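Local structure of phosphinothricin N-acetyltransferase (Brucella ovis, 5DWM) at residues G36-E41 and E154-K159; L126-D131 and T166-L171; V11-Q16 and V64-G69; A18-I23 and E47-F52. The protein probably transfers an acetyl group from acetyl-CoA to an amine such as phosphinothricin, as expected of a GNAT-family N-acetyltransferase. One frame throughout, in Å; residues are numbered along the deposited sequence. Where two conformers were deposited one is given.

Contact 1: residues G36-E41 and E154-K159; sequences GSYEIE and EGSGFK
K159 reaches from the strand into the loop 36-41 as a fully extended chain. Its CG lies anti to the backbone N (chi1 179°), and every later torsion stays near 180°, which carries the ammonium group to two carbonyl oxygens. NZ donates to E39 O at 2.8 Å, nearly in line with that C=O (175°), and to S37 O at 3.0 Å, where it sits above the carbonyl plane. V31 O and G34 O also accept from NZ, so four backbone oxygens accept from the ammonium group and probably stabilise its charge in this buried place. I40 runs past the aliphatic part of the lysine in the opposite direction, and its CD1 presses on K159 CG at 3.5 Å, tighter than usual for two carbons.

The Y38 side chain runs roughly opposite to the lysine, toward S156. Its hydroxyl meets S156 OG at 3.0 Å, with OG close to the ring plane at the edge, while Y38 CE2 lies 3.6 Å from G157 CA, so the ring packs directly on the backbone of the glycine. Y86 of the second subunit also meets this ring. S156 OG is bonded in turn to T166 OG1. Within the loop, S37 OG accepts from E39 N at 3.1 Å, an ST turn, and is also bonded to Y27 OH.

S156 and G157 both face L164, a classic beta bulge in strand 148-159, one of the two outermost strands of the sheet within this chain. Loop 36-41, between helices 20-33 and 45-58, packs on that bulged strand beside strand 162-172.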
# COMPACT_ATOMS: atom_id res chain seq x y z
N GLY A 36 -15.58 3.16 2.89
CA GLY A 36 -14.23 3.66 3.09
C GLY A 36 -13.33 2.60 3.69
O GLY A 36 -12.15 2.50 3.35
N SER A 37 -13.88 1.78 4.58
CA SER A 37 -13.17 0.63 5.12
C SER A 37 -13.35 -0.56 4.19
O SER A 37 -14.46 -0.85 3.74
CB SER A 37 -13.72 0.26 6.49
OG SER A 37 -13.15 -0.95 6.95
N TYR A 38 -12.25 -1.26 3.93
CA TYR A 38 -12.29 -2.51 3.18
C TYR A 38 -12.39 -3.74 4.08
O TYR A 38 -12.21 -4.86 3.60
CB TYR A 38 -11.12 -2.62 2.20
CG TYR A 38 -11.28 -1.82 0.92
CD1 TYR A 38 -12.19 -0.75 0.82
CD2 TYR A 38 -10.53 -2.13 -0.21
CE1 TYR A 38 -12.32 -0.02 -0.37
CE2 TYR A 38 -10.66 -1.42 -1.39
CZ TYR A 38 -11.54 -0.36 -1.47
OH TYR A 38 -11.65 0.34 -2.65
N GLU A 39 -12.65 -3.55 5.37
CA GLU A 39 -13.01 -4.66 6.23
C GLU A 39 -14.50 -4.94 6.11
O GLU A 39 -15.29 -4.06 5.75
CB GLU A 39 -12.61 -4.40 7.68
CG GLU A 39 -11.11 -4.24 7.85
CD GLU A 39 -10.67 -4.24 9.30
OE1 GLU A 39 -10.58 -3.15 9.89
OE2 GLU A 39 -10.41 -5.33 9.85
N ILE A 40 -14.88 -6.19 6.38
CA ILE A 40 -16.27 -6.63 6.30
C ILE A 40 -16.84 -6.92 7.67
O ILE A 40 -18.00 -6.58 7.95
CB ILE A 40 -16.39 -7.88 5.39
CG1 ILE A 40 -15.67 -7.65 4.07
CG2 ILE A 40 -17.86 -8.26 5.20
CD1 ILE A 40 -16.13 -6.47 3.32
N GLU A 41 -16.04 -7.50 8.56
CA GLU A 41 -16.49 -7.85 9.91
C GLU A 41 -15.89 -6.85 10.89
O GLU A 41 -14.66 -6.74 10.96
CB GLU A 41 -16.01 -9.25 10.23
CG GLU A 41 -16.34 -9.75 11.61
CD GLU A 41 -15.76 -11.12 11.87
OE1 GLU A 41 -15.68 -11.92 10.91
OE2 GLU A 41 -15.36 -11.39 13.02
N GLU A 154 -8.44 1.31 -9.92
CA GLU A 154 -9.81 0.94 -10.24
C GLU A 154 -10.09 -0.50 -9.84
O GLU A 154 -9.26 -1.39 -10.04
CB GLU A 154 -10.04 1.09 -11.74
CG GLU A 154 -10.00 2.53 -12.19
CD GLU A 154 -10.38 2.66 -13.65
OE1 GLU A 154 -11.59 2.62 -13.94
OE2 GLU A 154 -9.47 2.77 -14.49
N GLY A 155 -11.27 -0.73 -9.28
CA GLY A 155 -11.67 -2.09 -8.95
C GLY A 155 -10.80 -2.75 -7.91
O GLY A 155 -10.57 -3.97 -7.99
N SER A 156 -10.28 -1.98 -6.96
CA SER A 156 -9.41 -2.52 -5.92
C SER A 156 -10.16 -3.30 -4.85
O SER A 156 -9.55 -4.14 -4.17
CB SER A 156 -8.65 -1.37 -5.26
OG SER A 156 -9.57 -0.45 -4.69
N GLY A 157 -11.44 -3.03 -4.66
CA GLY A 157 -12.20 -3.72 -3.63
C GLY A 157 -13.55 -4.16 -4.14
O GLY A 157 -14.12 -3.57 -5.06
N PHE A 158 -14.06 -5.23 -3.54
CA PHE A 158 -15.44 -5.66 -3.76
C PHE A 158 -16.09 -5.82 -2.40
O PHE A 158 -15.60 -6.59 -1.57
CB PHE A 158 -15.52 -6.97 -4.54
CG PHE A 158 -16.91 -7.29 -4.97
CD1 PHE A 158 -17.45 -6.68 -6.10
CD2 PHE A 158 -17.71 -8.15 -4.23
CE1 PHE A 158 -18.76 -6.95 -6.49
CE2 PHE A 158 -19.02 -8.43 -4.62
CZ PHE A 158 -19.54 -7.83 -5.75
N LYS A 159 -17.18 -5.09 -2.18
CA LYS A 159 -17.86 -5.08 -0.89
C LYS A 159 -19.30 -4.63 -1.11
O LYS A 159 -19.56 -3.77 -1.95
CB LYS A 159 -17.15 -4.13 0.09
CG LYS A 159 -17.80 -4.04 1.47
CD LYS A 159 -17.02 -3.10 2.40
CE LYS A 159 -17.68 -3.05 3.76
NZ LYS A 159 -17.01 -2.10 4.70

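Contact 2: residues L126-D131 and T166-L171; sequences LAVIGD and TVLMQL
A127 and I129 pair with M169 and V167 as hydrogen-bonded antiparallel partners, the two strand axes passing 4.6 Å apart at 164°. A127 N to M169 O and I129 N to V167 O both measure 2.8 Å; M169 N to A127 O is 3.0 Å and V167 N to I129 O 2.9 Å. L126-Q170 and V128-L168 are the non-hydrogen-bonded pairs.

On the face carrying V128 and L168, these two side chains lie side by side and point the same way, V128 CG2 3.9 Å from L168 CD2. V128 CG1, anti to the backbone N (chi1 -179°), reaches T166 CG2 at 3.5 Å as well as touching L168 CD2. L126 CD1 reaches across to M169 O at 3.4 Å.

These strands belong to the central mixed sheet of the GNAT fold, where 162-172 is inserted between 124-129 and 148-159. L168 also packs on L168 of the second subunit, which places this face at the dimer interface.

The other face carries A127, I129, V167 and M169. The methionine CG stands anti to the carbonyl carbon (chi1 -50°) and its next torsion is extended, which sets M169 SD 3.8 Å from I129 CD1, the two side chains crossing at a slant. Helix 136-144 covers this side, with H142 against A127 and M169.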
# COMPACT_ATOMS: atom_id res chain seq x y z
N LEU A 126 -0.13 10.74 2.94
CA LEU A 126 -0.89 10.06 1.90
C LEU A 126 -2.26 9.66 2.42
O LEU A 126 -2.38 9.11 3.52
CB LEU A 126 -0.13 8.79 1.47
CG LEU A 126 -0.74 7.95 0.34
CD1 LEU A 126 -0.59 8.65 -1.00
CD2 LEU A 126 -0.11 6.56 0.29
N ALA A 127 -3.29 9.90 1.62
CA ALA A 127 -4.64 9.40 1.88
C ALA A 127 -4.95 8.28 0.90
O ALA A 127 -4.80 8.46 -0.31
CB ALA A 127 -5.69 10.50 1.75
N VAL A 128 -5.36 7.13 1.43
CA VAL A 128 -5.74 5.97 0.62
C VAL A 128 -7.23 5.81 0.84
O VAL A 128 -7.67 5.21 1.82
CB VAL A 128 -4.96 4.72 1.07
CG1 VAL A 128 -5.34 3.51 0.21
CG2 VAL A 128 -3.47 4.96 0.96
N ILE A 129 -8.03 6.38 -0.06
CA ILE A 129 -9.46 6.58 0.17
C ILE A 129 -10.22 5.44 -0.50
O ILE A 129 -10.25 5.34 -1.73
CB ILE A 129 -9.92 7.95 -0.34
CG1 ILE A 129 -9.11 9.06 0.35
CG2 ILE A 129 -11.44 8.12 -0.13
CD1 ILE A 129 -9.40 10.46 -0.18
N GLY A 130 -10.83 4.58 0.31
CA GLY A 130 -11.61 3.49 -0.24
C GLY A 130 -12.91 3.97 -0.84
O GLY A 130 -13.54 4.91 -0.35
N ASP A 131 -13.33 3.30 -1.91
CA ASP A 131 -14.56 3.64 -2.63
C ASP A 131 -14.61 5.12 -2.98
O ASP A 131 -15.58 5.83 -2.67
CB ASP A 131 -15.80 3.19 -1.85
CG ASP A 131 -17.09 3.30 -2.66
OD1 ASP A 131 -17.02 3.51 -3.89
OD2 ASP A 131 -18.18 3.16 -2.07
N THR A 166 -9.93 2.76 -5.30
CA THR A 166 -9.14 3.45 -4.28
C THR A 166 -8.62 4.75 -4.87
O THR A 166 -7.88 4.73 -5.85
CB THR A 166 -7.94 2.59 -3.88
OG1 THR A 166 -8.39 1.37 -3.29
CG2 THR A 166 -7.06 3.36 -2.88
N VAL A 167 -8.99 5.88 -4.26
CA VAL A 167 -8.48 7.18 -4.67
C VAL A 167 -7.29 7.54 -3.78
O VAL A 167 -7.39 7.50 -2.55
CB VAL A 167 -9.58 8.26 -4.61
CG1 VAL A 167 -8.98 9.66 -4.57
CG2 VAL A 167 -10.53 8.09 -5.80
N LEU A 168 -6.16 7.87 -4.40
CA LEU A 168 -4.96 8.26 -3.67
C LEU A 168 -4.75 9.77 -3.76
O LEU A 168 -4.90 10.36 -4.83
CB LEU A 168 -3.72 7.56 -4.24
CG LEU A 168 -3.84 6.04 -4.32
CD1 LEU A 168 -2.75 5.54 -5.22
CD2 LEU A 168 -3.69 5.44 -2.94
N MET A 169 -4.42 10.39 -2.62
CA MET A 169 -4.13 11.82 -2.55
C MET A 169 -2.93 12.05 -1.64
O MET A 169 -2.68 11.27 -0.72
CB MET A 169 -5.34 12.61 -2.02
CG MET A 169 -6.65 12.27 -2.73
SD MET A 169 -8.02 13.33 -2.23
CE MET A 169 -7.49 14.90 -2.92
N GLN A 170 -2.20 13.14 -1.88
CA GLN A 170 -1.03 13.39 -1.05
C GLN A 170 -0.85 14.88 -0.76
O GLN A 170 -1.31 15.75 -1.51
CB GLN A 170 0.27 12.78 -1.63
CG GLN A 170 0.76 13.45 -2.90
CD GLN A 170 2.02 12.81 -3.46
OE1 GLN A 170 2.06 12.43 -4.63
NE2 GLN A 170 3.07 12.70 -2.64
N LEU A 171 -0.15 15.15 0.33
CA LEU A 171 0.12 16.50 0.80
C LEU A 171 1.59 16.56 1.16
O LEU A 171 2.05 15.78 2.02
CB LEU A 171 -0.73 16.80 2.04
CG LEU A 171 -0.52 18.17 2.68
CD1 LEU A 171 -1.17 19.28 1.86
CD2 LEU A 171 -1.07 18.16 4.10

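Contact 3: residues V11-Q16 and V64-G69; sequences VIRDFQ and VAEADG
R13 and E66 meet through a salt bridge on the side of the sheet where V64 also projects. The arginine comes side-on: NE donates to E66 OE1 at 2.7 Å and NH2 to the same oxygen at 3.1 Å. That oxygen lies in the guanidinium plane, whereas the guanidinium and carboxylate planes stand 82° apart. NE meets OE1 nearly along its C-O axis; NH2 approaches from above the carboxylate plane. R13 CG lies between the backbone N and the carbonyl carbon (chi1 64°), and the chain then extends to NE, bringing the guanidinium past V64 to E66.

Backbone hydrogen bonds set the register. V11 pairs with E66 and R13 with V64, both antiparallel and hydrogen-bonded, with I12 opposite A65 between them. V64 N to R13 O is 2.9 Å. Strand 11-14, outermost in this chain's GNAT sheet, is thereby joined to strand 62-67, their axes inclined at 133°.

Alkyl-over-guanidinium packing puts V64 CG2 over one face of R13, offset toward its rim, 3.3 Å from R13 NH1. Apolar contacts are I12 CD1 to A65 CB at 3.6 Å, on the side covered by helix 105-119, and F15 CB to V64 CG1 at 4.2 Å.

D14 O and the D19 carboxylate also accept from NH1. The two carboxylates probably balance the positive charge, while the bonds and V64 restrict rotation of the guanidinium.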
# COMPACT_ATOMS: atom_id res chain seq x y z
N VAL A 11 -13.55 19.67 20.61
CA VAL A 11 -12.15 19.86 20.98
C VAL A 11 -11.35 18.67 20.48
O VAL A 11 -11.79 17.52 20.60
CB VAL A 11 -12.01 19.99 22.51
CG1 VAL A 11 -10.56 20.28 22.90
CG2 VAL A 11 -12.93 21.07 23.04
N ILE A 12 -10.15 18.92 19.94
CA ILE A 12 -9.23 17.86 19.51
C ILE A 12 -8.23 17.59 20.63
O ILE A 12 -7.61 18.52 21.16
CB ILE A 12 -8.50 18.25 18.22
CG1 ILE A 12 -9.48 18.65 17.11
CG2 ILE A 12 -7.60 17.10 17.75
CD1 ILE A 12 -10.52 17.62 16.79
N ARG A 13 -8.06 16.31 20.99
CA ARG A 13 -7.10 15.93 22.02
C ARG A 13 -6.50 14.57 21.67
O ARG A 13 -6.99 13.86 20.79
CB ARG A 13 -7.75 15.87 23.41
CG ARG A 13 -8.83 14.80 23.52
CD ARG A 13 -9.24 14.56 24.97
NE ARG A 13 -10.45 13.75 25.07
CZ ARG A 13 -10.47 12.42 24.95
NH1 ARG A 13 -9.34 11.76 24.72
NH2 ARG A 13 -11.62 11.76 25.05
N ASP A 14 -5.44 14.21 22.39
CA ASP A 14 -4.84 12.90 22.21
C ASP A 14 -5.79 11.80 22.66
O ASP A 14 -6.51 11.92 23.66
CB ASP A 14 -3.57 12.77 23.05
CG ASP A 14 -2.39 13.54 22.46
OD1 ASP A 14 -2.28 13.64 21.22
OD2 ASP A 14 -1.57 14.03 23.26
N PHE A 15 -5.77 10.69 21.92
CA PHE A 15 -6.45 9.47 22.31
C PHE A 15 -5.94 8.97 23.66
O PHE A 15 -4.75 9.08 23.97
CB PHE A 15 -6.17 8.42 21.23
CG PHE A 15 -6.38 7.00 21.66
CD1 PHE A 15 -5.32 6.24 22.15
CD2 PHE A 15 -7.61 6.39 21.52
CE1 PHE A 15 -5.50 4.91 22.53
CE2 PHE A 15 -7.80 5.05 21.89
CZ PHE A 15 -6.74 4.32 22.40
N GLN A 16 -6.85 8.41 24.45
CA GLN A 16 -6.52 7.66 25.64
C GLN A 16 -7.23 6.32 25.58
O GLN A 16 -8.24 6.17 24.88
CB GLN A 16 -6.95 8.43 26.91
CG GLN A 16 -6.42 9.86 26.96
CD GLN A 16 -4.92 9.95 27.19
OE1 GLN A 16 -4.29 8.98 27.62
NE2 GLN A 16 -4.34 11.11 26.91
N VAL A 64 -8.53 12.33 18.92
CA VAL A 64 -9.98 12.22 19.00
C VAL A 64 -10.59 13.61 19.04
O VAL A 64 -9.97 14.57 19.50
CB VAL A 64 -10.46 11.38 20.21
CG1 VAL A 64 -9.93 9.95 20.11
CG2 VAL A 64 -10.07 12.03 21.52
N ALA A 65 -11.82 13.71 18.54
CA ALA A 65 -12.62 14.92 18.65
C ALA A 65 -13.71 14.66 19.68
O ALA A 65 -14.44 13.67 19.57
CB ALA A 65 -13.26 15.27 17.31
N GLU A 66 -13.82 15.54 20.67
CA GLU A 66 -14.76 15.37 21.77
C GLU A 66 -15.65 16.60 21.88
O GLU A 66 -15.16 17.73 21.83
CB GLU A 66 -14.03 15.15 23.09
CG GLU A 66 -14.96 15.05 24.29
CD GLU A 66 -14.21 14.90 25.60
OE1 GLU A 66 -13.05 14.45 25.58
OE2 GLU A 66 -14.79 15.25 26.66
N ALA A 67 -16.95 16.37 22.03
CA ALA A 67 -17.91 17.43 22.27
C ALA A 67 -19.02 16.88 23.16
O ALA A 67 -19.51 15.77 22.93
CB ALA A 67 -18.51 17.97 20.95
N ASP A 68 -19.40 17.67 24.17
CA ASP A 68 -20.39 17.25 25.17
C ASP A 68 -20.02 15.91 25.80
O ASP A 68 -20.87 15.06 26.06
CB ASP A 68 -21.81 17.24 24.60
CG ASP A 68 -22.87 17.30 25.68
OD1 ASP A 68 -22.57 17.80 26.79
OD2 ASP A 68 -24.01 16.84 25.43
N GLY A 69 -18.73 15.71 26.04
CA GLY A 69 -18.26 14.49 26.66
C GLY A 69 -18.25 13.26 25.78
O GLY A 69 -17.84 12.19 26.26

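Contact 4: residues A18-I23 and E47-F52; sequences ADIETI and EMAKRF
I20 and I23 project from one side of helix 20-33 onto helix 45-58, a helix-helix contact of the GNAT fold whose side-chain contacts are all apolar, with no hydrogen bond across it. I20 CD1 comes closest to backbone: it lies 3.7 Å from A49 CA, and I20 CG1 is 4.2 Å from A49 CB, so I20 packs against the helix backbone beside A49. Its CG1 stands anti to the carbonyl carbon (chi1 -84°), directing the ethyl branch at this point.

One turn further along, I23 works with both branches. CG2 reaches F52 CZ at 3.8 Å and M48 CE at 4.0 Å, while CD1 lies 3.9 Å from F52 CE2. I23 CG2, and I20 CD1 at 4.3 Å from F52 CG, approach the ring obliquely. M48 brings its methyl to I23 by bending at both chi2 and chi3, close to -70° each.

Outside this shell, F15 from the loop after strand 11-14 packs on I20 and I23 and meets the F52 ring with planes about 60° apart. Y76 of strand 70-79 stacks edge-to-face on F52, and Y74 of the same strand touches I23 and M48, so the helix pair rests against the sheet. I23 N bonds D19 O and F52 N bonds M48 O, which fixes where the two side chains leave the backbone.

On helix 45-58, R51, whose NH1 also pairs with E39, donates from NE to E47 OE2 at 2.9 Å, using the oxygen's anti lone pair.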
# COMPACT_ATOMS: atom_id res chain seq x y z
N ALA A 18 -9.27 4.82 27.41
CA ALA A 18 -10.69 4.88 27.72
C ALA A 18 -11.55 5.18 26.50
O ALA A 18 -12.75 4.89 26.52
CB ALA A 18 -10.93 5.95 28.80
N ASP A 19 -10.97 5.74 25.44
CA ASP A 19 -11.72 6.07 24.23
C ASP A 19 -11.96 4.86 23.33
O ASP A 19 -12.71 5.00 22.35
CB ASP A 19 -10.97 7.12 23.39
CG ASP A 19 -10.72 8.41 24.15
OD1 ASP A 19 -11.58 8.80 24.97
OD2 ASP A 19 -9.67 9.04 23.91
N ILE A 20 -11.38 3.70 23.63
CA ILE A 20 -11.44 2.56 22.70
C ILE A 20 -12.87 2.11 22.47
O ILE A 20 -13.23 1.68 21.36
CB ILE A 20 -10.54 1.41 23.20
CG1 ILE A 20 -9.09 1.65 22.76
CG2 ILE A 20 -11.03 0.06 22.69
CD1 ILE A 20 -8.88 1.54 21.26
N GLU A 21 -13.72 2.17 23.50
CA GLU A 21 -15.09 1.70 23.33
C GLU A 21 -15.84 2.50 22.27
O GLU A 21 -16.46 1.93 21.37
CB GLU A 21 -15.84 1.74 24.67
CG GLU A 21 -17.31 1.41 24.52
CD GLU A 21 -18.02 1.33 25.84
OE1 GLU A 21 -18.20 0.21 26.35
OE2 GLU A 21 -18.40 2.40 26.37
N THR A 22 -15.78 3.83 22.36
CA THR A 22 -16.47 4.66 21.37
C THR A 22 -15.81 4.57 20.00
O THR A 22 -16.49 4.52 18.97
CB THR A 22 -16.54 6.11 21.86
OG1 THR A 22 -17.21 6.15 23.12
CG2 THR A 22 -17.31 6.97 20.87
N ILE A 23 -14.47 4.55 19.96
CA ILE A 23 -13.78 4.41 18.68
C ILE A 23 -14.20 3.13 17.98
O ILE A 23 -14.46 3.12 16.77
CB ILE A 23 -12.25 4.48 18.90
CG1 ILE A 23 -11.83 5.94 19.09
CG2 ILE A 23 -11.52 3.83 17.73
CD1 ILE A 23 -10.47 6.11 19.67
N GLU A 47 -9.33 -6.09 19.62
CA GLU A 47 -8.51 -5.93 18.43
C GLU A 47 -8.19 -4.46 18.16
O GLU A 47 -7.05 -4.12 17.81
CB GLU A 47 -9.21 -6.59 17.23
CG GLU A 47 -8.59 -6.31 15.87
CD GLU A 47 -7.19 -6.87 15.71
OE1 GLU A 47 -6.79 -7.78 16.47
OE2 GLU A 47 -6.48 -6.38 14.80
N MET A 48 -9.17 -3.57 18.35
CA MET A 48 -8.90 -2.14 18.15
C MET A 48 -7.86 -1.64 19.14
O MET A 48 -6.95 -0.89 18.76
CB MET A 48 -10.19 -1.32 18.23
CG MET A 48 -11.18 -1.63 17.09
SD MET A 48 -10.55 -1.16 15.46
CE MET A 48 -10.67 0.64 15.53
N ALA A 49 -7.95 -2.07 20.40
CA ALA A 49 -6.95 -1.65 21.38
C ALA A 49 -5.55 -2.12 20.97
O ALA A 49 -4.57 -1.39 21.14
CB ALA A 49 -7.31 -2.20 22.76
N LYS A 50 -5.45 -3.35 20.45
CA LYS A 50 -4.16 -3.85 19.99
C LYS A 50 -3.63 -3.02 18.83
O LYS A 50 -2.43 -2.69 18.80
CB LYS A 50 -4.29 -5.32 19.59
N ARG A 51 -4.50 -2.68 17.87
CA ARG A 51 -4.06 -1.90 16.71
C ARG A 51 -3.55 -0.54 17.14
O ARG A 51 -2.49 -0.08 16.69
CB ARG A 51 -5.21 -1.72 15.73
CG ARG A 51 -5.64 -3.00 15.02
CD ARG A 51 -6.81 -2.73 14.08
NE ARG A 51 -7.28 -3.98 13.48
CZ ARG A 51 -8.24 -4.05 12.56
NH1 ARG A 51 -8.84 -2.96 12.12
NH2 ARG A 51 -8.61 -5.24 12.10
N PHE A 52 -4.29 0.14 18.02
CA PHE A 52 -3.92 1.48 18.45
C PHE A 52 -2.67 1.46 19.32
O PHE A 52 -1.83 2.36 19.23
CB PHE A 52 -5.10 2.15 19.16
CG PHE A 52 -6.11 2.77 18.22
CD1 PHE A 52 -6.49 2.11 17.07
CD2 PHE A 52 -6.66 4.01 18.49
CE1 PHE A 52 -7.40 2.68 16.20
CE2 PHE A 52 -7.57 4.58 17.63
CZ PHE A 52 -7.94 3.92 16.49

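In the fold
Contacts 1 and 2 adjoin toward the 148-159 edge of the sheet: S156 OG and T166 OG1 lie 2.6 Å apart, probably hydrogen-bonded, and both contacts reach the second subunit. Contact 3 lies at the other end of the sheet, its centre 28 Å from that of contact 1 and 25 Å from that of contact 2. Contact 4 bridges the two ends, with R13 NH1 to D19 OD2 (2.9 Å) tying it to contact 3 and E39 OE1 to R51 NH1 (2.8 Å) to contact 1. Of the acetyl-CoA-binding residues, I96 lies about 6 Å from A65 of contact 3 and I94 about 8 Å from A127 of contact 2, side chain to side chain.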